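Local coordinates for protein N-acetylmuramoyl-L-alanine amidase (Clostridium intestinale URNW, PDB 6SRT) that probably cleaves the amide bond between N-acetylmuramic acid and L-alanine in bacterial peptidoglycan, as a zinc-dependent endolysin amidase, at residues Lys23-Asn28 against Asp80-Arg85; Asn40-Val45 against Asn100-Gly105; His74-Lys79 against Ala107-Phe112. All blocks are in the same frame, centred on the assembly; numbering follows the deposited sequence. Where two conformers were deposited one is given.

All three contacts belong to one mixed sheet, whose strands run across it in the order 24-25, 83-85, 75-77, 103-108, 43-48, 140-143. Contact 1 is the first pair in that row, contact 3 the third and contact 2 the fourth. The centres of contacts 1 and 3 are about 11 Å apart, those of 2 and 3 about 17 Å, those of 1 and 2 about 19 Å. Along the chain the first segments come in the order 1, 2, 3 and the second segments likewise, so the pairings interlock. Strand 103-108 serves contacts 2 and 3; Val45 (contact 2) and Ala107 (contact 3) have side chains near that of His47, which binds zinc with His144 and Cys152.

Contact 1: Lys23-Asn28 against Asp80-Arg85; sequences KIVEVN and DGTIYR
Val25 N donates to Ile83 O over 2.8 Å in an almost straight bond, and Arg85 N returns one to Val25 O at 2.9 Å. Together they make the parallel bridge of Val25 with Tyr84 that adds the short strand 24-25 to strand 83-85, at the margin of the mixed central sheet of this Amidase_2 (PGRP-like) fold. Just before the bridge the two backbones are joined through water 1, which donates to Lys23 O and accepts from Ile83 N.

Beyond the bridge, charge takes over. Glu26 and Arg85 run side by side, and the arginine grips the carboxylate side-on with two nitrogens: Arg85 NE meets Glu26 OE1 at 2.9 Å, while Arg85 NH2 meets the syn lone pair of Glu26 OE2 at 3.0 Å. The two planes are only 16° apart. A bend in the glutamate chain (chi2 -56°) brings its carboxylate back to the arginine. Ile24 CG2 rests over one face of the guanidinium, 3.8 Å from Arg85 NH2, and a second salt bridge from Arg85 NH1 to Glu89 helps to fix the group's rotation. Ile24, Ile83 and Arg85 all touch Phe75 of strand 75-77, the neighbour of 83-85.

On the face of the sheet opposite Ile24 and Ile83, Tyr84 lies alongside Val25, whose CG1 touches Tyr84 CD1 at 3.7 Å. Val27 CG2 comes obliquely to the same ring carbon, and Pro56 of helix 56-65 packs on both Val27 and Tyr84. Thr82 CG2 lies over one face of the ring, towards its rim, and also meets Val25 CG2 at 3.7 Å. Thr82 N closes an Asx turn on Asp80 OD1, and Thr82 OG1 bonds to the same oxygen from the same face of the carboxylate, at 2.8 Å.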
loop_
_atom_site.group_PDB
_atom_site.type_symbol
_atom_site.label_atom_id
_atom_site.label_comp_id
_atom_site.label_asym_id
_atom_site.label_seq_id
_atom_site.Cartn_x
_atom_site.Cartn_y
_atom_site.Cartn_z
ATOM N N LYS A 23 -8.669 7.315 -9.381
ATOM C CA LYS A 23 -8.235 8.643 -8.942
ATOM C C LYS A 23 -7.180 8.458 -7.856
ATOM O O LYS A 23 -7.474 7.894 -6.787
ATOM C CB LYS A 23 -9.413 9.451 -8.414
ATOM C CG LYS A 23 -8.985 10.819 -7.889
ATOM C CD LYS A 23 -8.568 11.806 -8.963
ATOM C CE LYS A 23 -8.003 13.112 -8.424
ATOM N NZ LYS A 23 -6.519 13.156 -8.531
ATOM N N ILE A 24 -5.988 8.974 -8.128
ATOM C CA ILE A 24 -4.865 8.956 -7.170
ATOM C C ILE A 24 -4.570 10.418 -6.828
ATOM O O ILE A 24 -4.325 11.247 -7.720
ATOM C CB ILE A 24 -3.665 8.194 -7.752
ATOM C CG1 ILE A 24 -3.977 6.689 -7.916
ATOM C CG2 ILE A 24 -2.453 8.433 -6.846
ATOM C CD1 ILE A 24 -3.074 5.990 -8.864
ATOM N N VAL A 25 -4.639 10.761 -5.557
ATOM C CA VAL A 25 -4.336 12.121 -5.076
ATOM C C VAL A 25 -2.827 12.248 -4.934
ATOM O O VAL A 25 -2.230 11.546 -4.100
ATOM C CB VAL A 25 -5.094 12.470 -3.810
ATOM C CG1 VAL A 25 -4.700 13.821 -3.278
ATOM C CG2 VAL A 25 -6.608 12.319 -4.016
ATOM N N GLU A 26 -2.262 13.197 -5.651
ATOM C CA GLU A 26 -0.805 13.459 -5.558
ATOM C C GLU A 26 -0.615 14.275 -4.275
ATOM O O GLU A 26 -1.487 15.120 -3.843
ATOM C CB GLU A 26 -0.314 14.152 -6.849
ATOM C CG GLU A 26 -0.549 13.342 -8.112
ATOM C CD GLU A 26 0.018 11.911 -8.232
ATOM O OE1 GLU A 26 0.993 11.670 -7.624
ATOM O OE2 GLU A 26 -0.430 11.094 -9.111
ATOM N N VAL A 27 0.434 13.981 -3.581
ATOM C CA VAL A 27 0.793 14.674 -2.341
ATOM C C VAL A 27 2.188 15.237 -2.506
ATOM O O VAL A 27 3.020 14.633 -3.118
ATOM C CB VAL A 27 0.714 13.748 -1.128
ATOM C CG1 VAL A 27 1.153 14.435 0.132
ATOM C CG2 VAL A 27 -0.653 13.107 -1.017
ATOM N N ASN A 28 2.372 16.464 -2.036
ATOM C CA ASN A 28 3.671 17.159 -1.999
ATOM C C ASN A 28 4.459 16.636 -0.818
ATOM O O ASN A 28 4.065 16.841 0.325
ATOM C CB ASN A 28 3.426 18.672 -1.973
ATOM C CG ASN A 28 2.818 19.155 -3.271
ATOM O OD1 ASN A 28 3.246 18.734 -4.355
ATOM N ND2 ASN A 28 1.824 20.036 -3.172
ATOM N N ASP A 80 -12.514 6.911 3.767
ATOM C CA ASP A 80 -13.497 7.335 2.743
ATOM C C ASP A 80 -13.185 6.821 1.350
ATOM O O ASP A 80 -13.905 7.186 0.435
ATOM C CB ASP A 80 -13.685 8.853 2.819
ATOM C CG ASP A 80 -12.476 9.636 2.370
ATOM O OD1 ASP A 80 -11.478 9.011 1.937
ATOM O OD2 ASP A 80 -12.632 10.871 2.320
ATOM N N GLY A 81 -12.146 6.032 1.177
ATOM C CA GLY A 81 -11.751 5.456 -0.113
ATOM C C GLY A 81 -10.739 6.311 -0.849
ATOM O O GLY A 81 -10.266 5.860 -1.895
ATOM N N THR A 82 -10.378 7.480 -0.344
ATOM C CA THR A 82 -9.410 8.326 -1.071
ATOM C C THR A 82 -8.070 7.610 -1.135
ATOM O O THR A 82 -7.575 7.150 -0.102
ATOM C CB THR A 82 -9.246 9.693 -0.401
ATOM O OG1 THR A 82 -10.548 10.323 -0.314
ATOM C CG2 THR A 82 -8.320 10.561 -1.244
ATOM N N ILE A 83 -7.525 7.576 -2.339
ATOM C CA ILE A 83 -6.210 6.937 -2.596
ATOM C C ILE A 83 -5.202 8.070 -2.671
ATOM O O ILE A 83 -5.231 8.864 -3.609
ATOM C CB ILE A 83 -6.184 6.078 -3.840
ATOM C CG1 ILE A 83 -7.269 5.006 -3.879
ATOM C CG2 ILE A 83 -4.780 5.520 -3.993
ATOM C CD1 ILE A 83 -7.465 4.472 -5.262
ATOM N N TYR A 84 -4.263 8.106 -1.746
ATOM C CA TYR A 84 -3.157 9.048 -1.782
ATOM C C TYR A 84 -1.906 8.357 -2.267
ATOM O O TYR A 84 -1.540 7.266 -1.847
ATOM C CB TYR A 84 -2.831 9.600 -0.405
ATOM C CG TYR A 84 -3.939 10.450 0.134
ATOM C CD1 TYR A 84 -4.111 11.757 -0.233
ATOM C CD2 TYR A 84 -4.903 9.902 0.969
ATOM C CE1 TYR A 84 -5.091 12.567 0.345
ATOM C CE2 TYR A 84 -5.967 10.661 1.447
ATOM C CZ TYR A 84 -6.081 12.008 1.149
ATOM O OH TYR A 84 -7.094 12.774 1.664
ATOM N N ARG A 85 -1.186 9.031 -3.153
ATOM C CA ARG A 85 0.165 8.612 -3.538
ATOM C C ARG A 85 1.088 8.786 -2.326
ATOM O O ARG A 85 1.029 9.812 -1.662
ATOM C CB ARG A 85 0.686 9.397 -4.729
ATOM C CG ARG A 85 1.843 8.627 -5.322
ATOM C CD ARG A 85 2.356 8.675 -6.586
ATOM N NE ARG A 85 1.393 8.809 -7.604
ATOM C CZ ARG A 85 1.084 7.864 -8.454
ATOM N NH1 ARG A 85 1.505 6.616 -8.326
ATOM N NH2 ARG A 85 0.285 8.175 -9.458
HETATM O O HOH W 1 -9.016 8.486 -4.675
#

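Contact 2: Asn40-Val45 against Asn100-Gly105; sequences NPNMIV and NARAFG
Backbone bonds pair Met43, Ile44 and Val45 with Ala103, Phe104 and Gly105 as parallel strands: Val45 N donates to Phe104 O at 2.8 Å and Phe104 N to Met43 O at 3.0 Å. The pairing is prolonged into the residues before the strands, where Asn42 N reaches Arg102 O and Asn40 N reaches Ala101 O.

The polar side-chain link is between Asn42 and Arg102. In the conformer described here Arg102 NE donates over 2.7 Å to an in-plane lone pair of Asn42 OD1, though the amide and guanidinium planes stand 65° apart. Asn42 can meet it because chi1 (66°) sets CG between its backbone N and carbonyl carbon. Met43 CE, likewise in one of two conformers, lies over one face of the guanidinium, towards its rim.

Apolar contacts occupy both faces. Pro41 CB meets Phe104 CE2 obliquely at 3.6 Å, while on the other face Ala103 CB touches Val45 CG2 at 3.8 Å.

Val45 lies on the zinc side of the sheet, its side chain about 4 Å from those of His47 and His144. Ile44 and Phe104 instead pack on Leu132 of helix 119-136, and Ile44 continues the sheet by backbone bonds to strand 140-143.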
loop_
_atom_site.group_PDB
_atom_site.type_symbol
_atom_site.label_atom_id
_atom_site.label_comp_id
_atom_site.label_asym_id
_atom_site.label_seq_id
_atom_site.Cartn_x
_atom_site.Cartn_y
_atom_site.Cartn_z
ATOM N N ASN A 40 11.734 -3.005 -9.318
ATOM C CA ASN A 40 11.254 -3.891 -10.394
ATOM C C ASN A 40 10.112 -4.699 -9.794
ATOM O O ASN A 40 10.291 -5.857 -9.405
ATOM C CB ASN A 40 12.397 -4.749 -10.924
ATOM C CG ASN A 40 13.439 -3.922 -11.645
ATOM O OD1 ASN A 40 13.317 -3.724 -12.877
ATOM N ND2 ASN A 40 14.398 -3.481 -10.900
ATOM N N PRO A 41 8.911 -4.123 -9.696
ATOM C CA PRO A 41 7.867 -4.780 -8.935
ATOM C C PRO A 41 7.294 -6.019 -9.597
ATOM O O PRO A 41 7.002 -6.001 -10.801
ATOM C CB PRO A 41 6.814 -3.678 -8.784
ATOM C CG PRO A 41 7.068 -2.764 -9.964
ATOM C CD PRO A 41 8.560 -2.780 -10.139
ATOM N N ASN A 42 7.135 -7.061 -8.803
ATOM C CA ASN A 42 6.458 -8.291 -9.220
ATOM C C ASN A 42 5.504 -8.786 -8.146
ATOM O O ASN A 42 5.039 -9.940 -8.222
ATOM C CB ASN A 42 7.413 -9.326 -9.727
ATOM C CG ASN A 42 8.336 -9.839 -8.634
ATOM O OD1 ASN A 42 8.172 -9.561 -7.456
ATOM N ND2 ASN A 42 9.335 -10.626 -9.035
ATOM N N MET A 43 5.173 -7.941 -7.165
ATOM C CA MET A 43 4.394 -8.308 -5.945
ATOM C C MET A 43 3.643 -7.050 -5.534
ATOM O O MET A 43 4.130 -5.924 -5.745
ATOM C CB MET A 43 5.337 -8.797 -4.842
ATOM C CG MET A 43 4.641 -9.344 -3.661
ATOM S SD MET A 43 5.870 -9.607 -2.343
ATOM C CE MET A 43 6.660 -11.063 -3.022
ATOM N N ILE A 44 2.452 -7.247 -4.933
ATOM C CA ILE A 44 1.754 -6.216 -4.179
ATOM C C ILE A 44 1.599 -6.743 -2.743
ATOM O O ILE A 44 1.200 -7.878 -2.561
ATOM C CB ILE A 44 0.381 -5.908 -4.784
ATOM C CG1 ILE A 44 0.503 -5.290 -6.145
ATOM C CG2 ILE A 44 -0.475 -5.075 -3.847
ATOM C CD1 ILE A 44 -0.744 -5.313 -6.929
ATOM N N VAL A 45 1.967 -5.905 -1.795
ATOM C CA VAL A 45 1.890 -6.218 -0.346
ATOM C C VAL A 45 0.907 -5.254 0.326
ATOM O O VAL A 45 1.037 -4.010 0.194
ATOM C CB VAL A 45 3.248 -6.153 0.353
ATOM C CG1 VAL A 45 3.114 -6.449 1.834
ATOM C CG2 VAL A 45 4.246 -7.102 -0.269
ATOM N N ASN A 100 11.352 -4.957 -0.662
ATOM C CA ASN A 100 11.025 -3.601 -1.072
ATOM C C ASN A 100 11.374 -3.332 -2.520
ATOM O O ASN A 100 10.627 -2.644 -3.221
ATOM C CB ASN A 100 11.720 -2.585 -0.178
ATOM C CG ASN A 100 10.976 -2.281 1.120
ATOM O OD1 ASN A 100 9.767 -2.073 1.082
ATOM N ND2 ASN A 100 11.732 -2.196 2.220
ATOM N N ALA A 101 12.436 -3.919 -3.062
ATOM C CA ALA A 101 12.824 -3.656 -4.455
ATOM C C ALA A 101 11.886 -4.320 -5.436
ATOM O O ALA A 101 11.991 -4.028 -6.638
ATOM C CB ALA A 101 14.260 -4.072 -4.695
ATOM N N ARG A 102 11.016 -5.209 -4.988
ATOM C CA ARG A 102 10.123 -5.992 -5.863
ATOM C C ARG A 102 8.631 -5.827 -5.511
ATOM O O ARG A 102 7.818 -6.498 -6.164
ATOM C CB ARG A 102 10.525 -7.476 -5.865
ATOM C CG ARG A 102 10.224 -8.174 -4.549
ATOM C CD ARG A 102 10.587 -9.632 -4.613
ATOM N NE ARG A 102 9.684 -10.478 -5.363
ATOM C CZ ARG A 102 9.650 -11.798 -5.277
ATOM N NH1 ARG A 102 10.508 -12.414 -4.495
ATOM N NH2 ARG A 102 8.779 -12.496 -5.975
ATOM N N ALA A 103 8.276 -5.007 -4.539
ATOM C CA ALA A 103 6.888 -4.975 -4.058
ATOM C C ALA A 103 6.332 -3.575 -3.977
ATOM O O ALA A 103 6.907 -2.720 -3.292
ATOM C CB ALA A 103 6.800 -5.658 -2.713
ATOM N N PHE A 104 5.170 -3.385 -4.571
ATOM C CA PHE A 104 4.314 -2.248 -4.167
ATOM C C PHE A 104 3.750 -2.452 -2.796
ATOM O O PHE A 104 3.415 -3.576 -2.400
ATOM C CB PHE A 104 3.149 -2.098 -5.143
ATOM C CG PHE A 104 3.530 -1.545 -6.485
ATOM C CD1 PHE A 104 3.924 -0.210 -6.580
ATOM C CD2 PHE A 104 3.420 -2.332 -7.629
ATOM C CE1 PHE A 104 4.309 0.308 -7.809
ATOM C CE2 PHE A 104 3.770 -1.769 -8.856
ATOM C CZ PHE A 104 4.215 -0.476 -8.939
ATOM N N GLY A 105 3.705 -1.373 -2.056
ATOM C CA GLY A 105 3.091 -1.387 -0.713
ATOM C C GLY A 105 1.855 -0.528 -0.698
ATOM O O GLY A 105 1.886 0.677 -1.016
HETATM O O HOH W 2 14.995 -4.189 -8.380
HETATM O O HOH W 3 6.334 -12.205 -7.005
#

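Contact 3: His74-Lys79 against Ala107-Phe112; sequences HFYIRK and ASEGNF
The carboxylate of Glu109 sits at the edge of the Arg78 guanidinium, near the guanidinium plane, with the two planes 52° apart. Arg78 NE donates to Glu109 OE1 at 3.0 Å in a virtually straight bond, and Arg78 NH2 takes Glu109 OE2, also at 3.0 Å. Lys79 N approaches Glu109 OE1 at 3.0 Å from the opposite carboxylate face to Arg78 NE, so this oxygen is gripped from both sides. Glu109 is fully extended beyond CG, and with CG anti to the backbone nitrogen (chi1 -178°) it reaches across to Arg78 and the backbone of Lys79.

The ring of Tyr76 has Ala107 O at its edge, 3.7 Å from Tyr76 CD1. Tyr76 OH lies 3.4 Å from Glu109 CG and is hydrogen-bonded to Met54 O. Lys79 NZ comes above the carbonyl plane of Glu109 O at 3.0 Å and is also held by Glu115 and Asn52.

The backbones are joined by parallel-strand bonds: Ala107 N to Phe75 O, Ile77 N to Ala107 O (2.8 Å) and Glu109 N to Ile77 O.

Strand 75-77 lies between 103-108 and its antiparallel neighbour 83-85. Phe75, Ile77 and Ser108 face helix 119-136, while on the other side Ala107 packs against the zinc ligand His47 of strand 43-48.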
loop_
_atom_site.group_PDB
_atom_site.type_symbol
_atom_site.label_atom_id
_atom_site.label_comp_id
_atom_site.label_asym_id
_atom_site.label_seq_id
_atom_site.Cartn_x
_atom_site.Cartn_y
_atom_site.Cartn_z
ATOM N N HIS A 74 3.632 2.929 -1.327
ATOM C CA HIS A 74 3.362 3.557 -2.625
ATOM C C HIS A 74 1.978 4.208 -2.666
ATOM O O HIS A 74 1.798 5.202 -3.398
ATOM C CB HIS A 74 3.511 2.544 -3.726
ATOM C CG HIS A 74 4.911 2.039 -3.816
ATOM N ND1 HIS A 74 5.304 0.918 -3.116
ATOM C CD2 HIS A 74 5.975 2.538 -4.505
ATOM C CE1 HIS A 74 6.614 0.766 -3.354
ATOM N NE2 HIS A 74 7.052 1.730 -4.207
ATOM N N PHE A 75 1.034 3.685 -1.887
ATOM C CA PHE A 75 -0.347 4.203 -1.860
ATOM C C PHE A 75 -0.867 4.023 -0.427
ATOM O O PHE A 75 -0.592 3.030 0.253
ATOM C CB PHE A 75 -1.259 3.415 -2.806
ATOM C CG PHE A 75 -0.793 3.505 -4.232
ATOM C CD1 PHE A 75 -1.110 4.583 -5.018
ATOM C CD2 PHE A 75 0.040 2.478 -4.756
ATOM C CE1 PHE A 75 -0.636 4.664 -6.321
ATOM C CE2 PHE A 75 0.548 2.570 -6.028
ATOM C CZ PHE A 75 0.196 3.662 -6.800
ATOM N N TYR A 76 -1.752 4.956 -0.061
ATOM C CA TYR A 76 -2.442 4.980 1.257
ATOM C C TYR A 76 -3.922 5.271 1.008
ATOM O O TYR A 76 -4.239 6.318 0.412
ATOM C CB TYR A 76 -1.783 6.051 2.139
ATOM C CG TYR A 76 -2.508 6.328 3.420
ATOM C CD1 TYR A 76 -2.965 5.298 4.233
ATOM C CD2 TYR A 76 -2.708 7.627 3.882
ATOM C CE1 TYR A 76 -3.648 5.562 5.414
ATOM C CE2 TYR A 76 -3.346 7.916 5.069
ATOM C CZ TYR A 76 -3.764 6.879 5.870
ATOM O OH TYR A 76 -4.414 7.084 7.054
ATOM N N ILE A 77 -4.759 4.365 1.445
ATOM C CA ILE A 77 -6.208 4.415 1.196
ATOM C C ILE A 77 -6.866 4.768 2.506
ATOM O O ILE A 77 -6.913 3.921 3.458
ATOM C CB ILE A 77 -6.742 3.120 0.590
ATOM C CG1 ILE A 77 -5.921 2.722 -0.637
ATOM C CG2 ILE A 77 -8.199 3.319 0.277
ATOM C CD1 ILE A 77 -6.384 1.479 -1.279
ATOM N N ARG A 78 -7.478 5.932 2.612
ATOM C CA ARG A 78 -8.187 6.384 3.829
ATOM C C ARG A 78 -9.583 5.779 3.870
ATOM O O ARG A 78 -10.081 5.169 2.906
ATOM C CB ARG A 78 -8.139 7.906 3.902
ATOM C CG ARG A 78 -6.725 8.391 4.202
ATOM C CD ARG A 78 -6.719 9.761 4.857
ATOM N NE ARG A 78 -7.234 9.659 6.195
ATOM C CZ ARG A 78 -7.226 10.632 7.099
ATOM N NH1 ARG A 78 -6.881 11.858 6.752
ATOM N NH2 ARG A 78 -7.723 10.396 8.288
ATOM N N LYS A 79 -10.219 5.927 5.026
ATOM C CA LYS A 79 -11.528 5.291 5.282
ATOM C C LYS A 79 -12.577 5.706 4.273
ATOM O O LYS A 79 -13.443 4.854 3.960
ATOM C CB LYS A 79 -11.979 5.567 6.725
ATOM C CG LYS A 79 -11.233 4.651 7.739
ATOM C CD LYS A 79 -11.856 4.642 9.014
ATOM C CE LYS A 79 -11.230 3.897 10.131
ATOM N NZ LYS A 79 -10.533 2.641 9.896
ATOM N N ALA A 107 -1.179 0.626 1.807
ATOM C CA ALA A 107 -1.665 0.710 3.174
ATOM C C ALA A 107 -3.098 1.188 3.178
ATOM O O ALA A 107 -3.445 2.102 2.434
ATOM C CB ALA A 107 -0.832 1.642 3.991
ATOM N N SER A 108 -3.881 0.653 4.097
ATOM C CA SER A 108 -5.271 1.039 4.395
ATOM C C SER A 108 -5.343 1.560 5.798
ATOM O O SER A 108 -4.822 0.944 6.730
ATOM C CB SER A 108 -6.208 -0.114 4.169
ATOM O OG SER A 108 -6.256 -0.542 2.809
ATOM N N GLU A 109 -6.016 2.684 5.971
ATOM C CA GLU A 109 -6.197 3.322 7.268
ATOM C C GLU A 109 -7.052 2.462 8.185
ATOM O O GLU A 109 -8.263 2.269 7.897
ATOM C CB GLU A 109 -6.906 4.656 7.075
ATOM C CG GLU A 109 -7.136 5.468 8.344
ATOM C CD GLU A 109 -7.873 6.762 8.158
ATOM O OE1 GLU A 109 -8.364 7.051 7.055
ATOM O OE2 GLU A 109 -7.860 7.545 9.114
ATOM N N GLY A 110 -6.512 2.018 9.317
ATOM C CA GLY A 110 -7.264 1.210 10.284
ATOM C C GLY A 110 -6.384 0.223 10.977
ATOM O O GLY A 110 -5.224 0.004 10.617
ATOM N N ASN A 111 -6.978 -0.352 12.022
ATOM C CA ASN A 111 -6.391 -1.487 12.746
ATOM C C ASN A 111 -7.347 -2.654 12.493
ATOM O O ASN A 111 -8.366 -2.782 13.203
ATOM C CB ASN A 111 -6.300 -1.215 14.246
ATOM C CG ASN A 111 -5.813 -2.415 14.989
ATOM O OD1 ASN A 111 -5.574 -3.481 14.402
ATOM N ND2 ASN A 111 -5.774 -2.320 16.304
ATOM N N PHE A 112 -7.014 -3.495 11.515
ATOM C CA PHE A 112 -7.972 -4.553 11.131
ATOM C C PHE A 112 -7.919 -5.765 12.045
ATOM O O PHE A 112 -8.643 -6.718 11.754
ATOM C CB PHE A 112 -7.949 -4.840 9.627
ATOM C CG PHE A 112 -8.175 -3.564 8.864
ATOM C CD1 PHE A 112 -9.363 -2.864 8.907
ATOM C CD2 PHE A 112 -7.150 -3.021 8.126
ATOM C CE1 PHE A 112 -9.528 -1.642 8.304
ATOM C CE2 PHE A 112 -7.271 -1.806 7.496
ATOM C CZ PHE A 112 -8.459 -1.140 7.576
HETATM O O HOH W 4 -10.356 8.548 8.111
#